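Nucleoside diphosphate kinase (Pyrobaculum aerophilum, PDB 1XQI) probably transfers the gamma phosphate of ATP to nucleoside diphosphates through a phosphohistidine intermediate, supplying nucleoside triphosphates other than ATP. Local coordinates at residues 37-41 with 42-46. The protein carries 6 engineered substitutions. Residues are numbered along the deposited sequence; the frame is centred on the assembly and turned at random.
Engineered in segment 37-41: Lys40 (natural residue Glu).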
loop_
_atom_site.group_PDB
_atom_site.type_symbol
_atom_site.label_atom_id
_atom_site.label_comp_id
_atom_site.label_asym_id
_atom_site.label_seq_id
_atom_site.Cartn_x
_atom_site.Cartn_y
_atom_site.Cartn_z
ATOM N N SER A 37 -2.769 10.183 1.009
ATOM C CA SER A 37 -2.468 11.565 0.642
ATOM C C SER A 37 -2.374 12.571 1.840
ATOM O O SER A 37 -1.511 13.449 1.867
ATOM C CB SER A 37 -3.407 12.059 -0.454
ATOM O OG SER A 37 -3.421 13.472 -0.462
ATOM N N ARG A 38 -3.251 12.446 2.830
ATOM C CA ARG A 38 -3.209 13.358 3.976
ATOM C C ARG A 38 -1.901 13.215 4.749
ATOM O O ARG A 38 -1.368 14.228 5.243
ATOM C CB ARG A 38 -4.399 13.164 4.889
ATOM C CG ARG A 38 -5.624 12.753 4.152
ATOM C CD ARG A 38 -6.622 13.863 3.860
ATOM N NE ARG A 38 -7.373 14.144 5.075
ATOM C CZ ARG A 38 -8.639 14.559 5.155
ATOM N NH1 ARG A 38 -9.407 14.784 4.070
ATOM N NH2 ARG A 38 -9.118 14.762 6.374
ATOM N N PHE A 39 -1.351 11.996 4.822
ATOM C CA PHE A 39 -0.170 11.799 5.633
ATOM C C PHE A 39 1.067 12.297 4.873
ATOM O O PHE A 39 1.929 12.968 5.426
ATOM C CB PHE A 39 -0.040 10.333 6.067
ATOM C CG PHE A 39 -1.194 9.841 6.935
ATOM C CD1 PHE A 39 -1.836 8.628 6.655
ATOM C CD2 PHE A 39 -1.645 10.583 8.038
ATOM C CE1 PHE A 39 -2.884 8.149 7.488
ATOM C CE2 PHE A 39 -2.708 10.127 8.874
ATOM C CZ PHE A 39 -3.327 8.908 8.599
ATOM N N LYS A 40 1.130 11.990 3.583
ATOM C CA LYS A 40 2.190 12.468 2.707
ATOM C C LYS A 40 2.222 13.998 2.739
ATOM O O LYS A 40 3.292 14.605 2.826
ATOM C CB LYS A 40 1.958 12.001 1.264
ATOM C CG LYS A 40 2.773 12.811 0.234
ATOM C CD LYS A 40 2.489 12.423 -1.191
ATOM C CE LYS A 40 1.374 13.237 -1.821
ATOM N NZ LYS A 40 1.073 12.672 -3.206
ATOM N N LYS A 41 1.047 14.629 2.693
ATOM C CA LYS A 41 1.029 16.070 2.684
ATOM C C LYS A 41 1.518 16.689 3.960
ATOM O O LYS A 41 2.030 17.785 3.924
ATOM C CB LYS A 41 -0.323 16.625 2.259
ATOM C CG LYS A 41 -0.416 16.608 0.804
ATOM C CD LYS A 41 -1.849 16.631 0.309
ATOM C CE LYS A 41 -1.810 16.693 -1.252
ATOM N NZ LYS A 41 -3.177 16.737 -1.762
ATOM N N ALA A 42 1.418 15.983 5.072
ATOM C CA ALA A 42 1.800 16.542 6.362
ATOM C C ALA A 42 3.305 16.438 6.572
ATOM O O ALA A 42 3.866 17.108 7.438
ATOM C CB ALA A 42 1.048 15.830 7.501
ATOM N N GLY A 43 3.953 15.596 5.775
ATOM C CA GLY A 43 5.358 15.357 5.973
ATOM C C GLY A 43 5.652 14.006 6.612
ATOM O O GLY A 43 6.777 13.727 6.910
ATOM N N LEU A 44 4.674 13.152 6.857
ATOM C CA LEU A 44 4.999 11.797 7.305
ATOM C C LEU A 44 5.477 10.881 6.159
ATOM O O LEU A 44 4.942 10.960 5.036
ATOM C CB LEU A 44 3.793 11.184 8.006
ATOM C CG LEU A 44 3.381 11.863 9.314
ATOM C CD1 LEU A 44 1.867 11.779 9.498
ATOM C CD2 LEU A 44 4.165 11.311 10.529
ATOM N N LYS A 45 6.474 10.022 6.424
ATOM C CA LYS A 45 6.904 9.043 5.414
ATOM C C LYS A 45 6.268 7.697 5.739
ATOM O O LYS A 45 6.186 7.337 6.913
ATOM C CB LYS A 45 8.472 8.933 5.350
ATOM N N ILE A 46 5.770 6.964 4.735
ATOM C CA ILE A 46 5.350 5.552 4.912
ATOM C C ILE A 46 6.597 4.659 4.855
ATOM O O ILE A 46 7.281 4.645 3.856
ATOM C CB ILE A 46 4.390 5.089 3.792
ATOM C CG1 ILE A 46 3.071 5.872 3.849
ATOM C CG2 ILE A 46 4.189 3.529 3.810
ATOM C CD1 ILE A 46 2.108 5.519 2.692
#
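The carbonyl oxygen of Phe39 takes hydrogen bonds from the backbone nitrogens of Ala42 and Leu44, at the point where a Schellman motif ends a helix and turns the chain into the next strand. The motif is a worked example of its kind: it consists of the bond from Leu44 N to Phe39 O and the one from Gly43 N to Lys40 O, with Gly43 at positive phi, while Ala42 is an additional i+3 donor. Leu44 N reaches Phe39 O at 3.1 Å, tilted about 30° from the carbonyl plane, while Ala42 N, also 3.1 Å from Phe39 O, stands well above that plane on its opposite face. Gly43 N adds only a weak bond to the same oxygen. Its straighter bond runs to Lys40 O, at 3.2 Å with an N-H...O angle of 149°, although this donor too sits above the carbonyl plane rather than on a lone pair. Gly43, without a side chain, takes its conformation without crowding the carbonyl oxygen of Ala42.

An apolar pair accompanies the polar turn. With its CG lying beside the backbone N (chi1 -65°), Leu44 sends CD1 to the ring of Phe39, 4.0 Å from CD2; the methyl meets the ring obliquely. Both side chains also rest on Leu122 of strand 117-123 and on helix 127-135, so the turn packs against these two elements of the ferredoxin-like fold where helix 32-42 passes into strand 45-52. The last helical turn faces other partners with its charged residues: Arg38 forms a salt bridge with Asp151, and the engineered Lys40 one with Asp33 of the second subunit. Beside the bonded atoms, Leu44 CB packs 3.6 Å from Phe39 O, and Ala42 CB lies at the same distance from that oxygen.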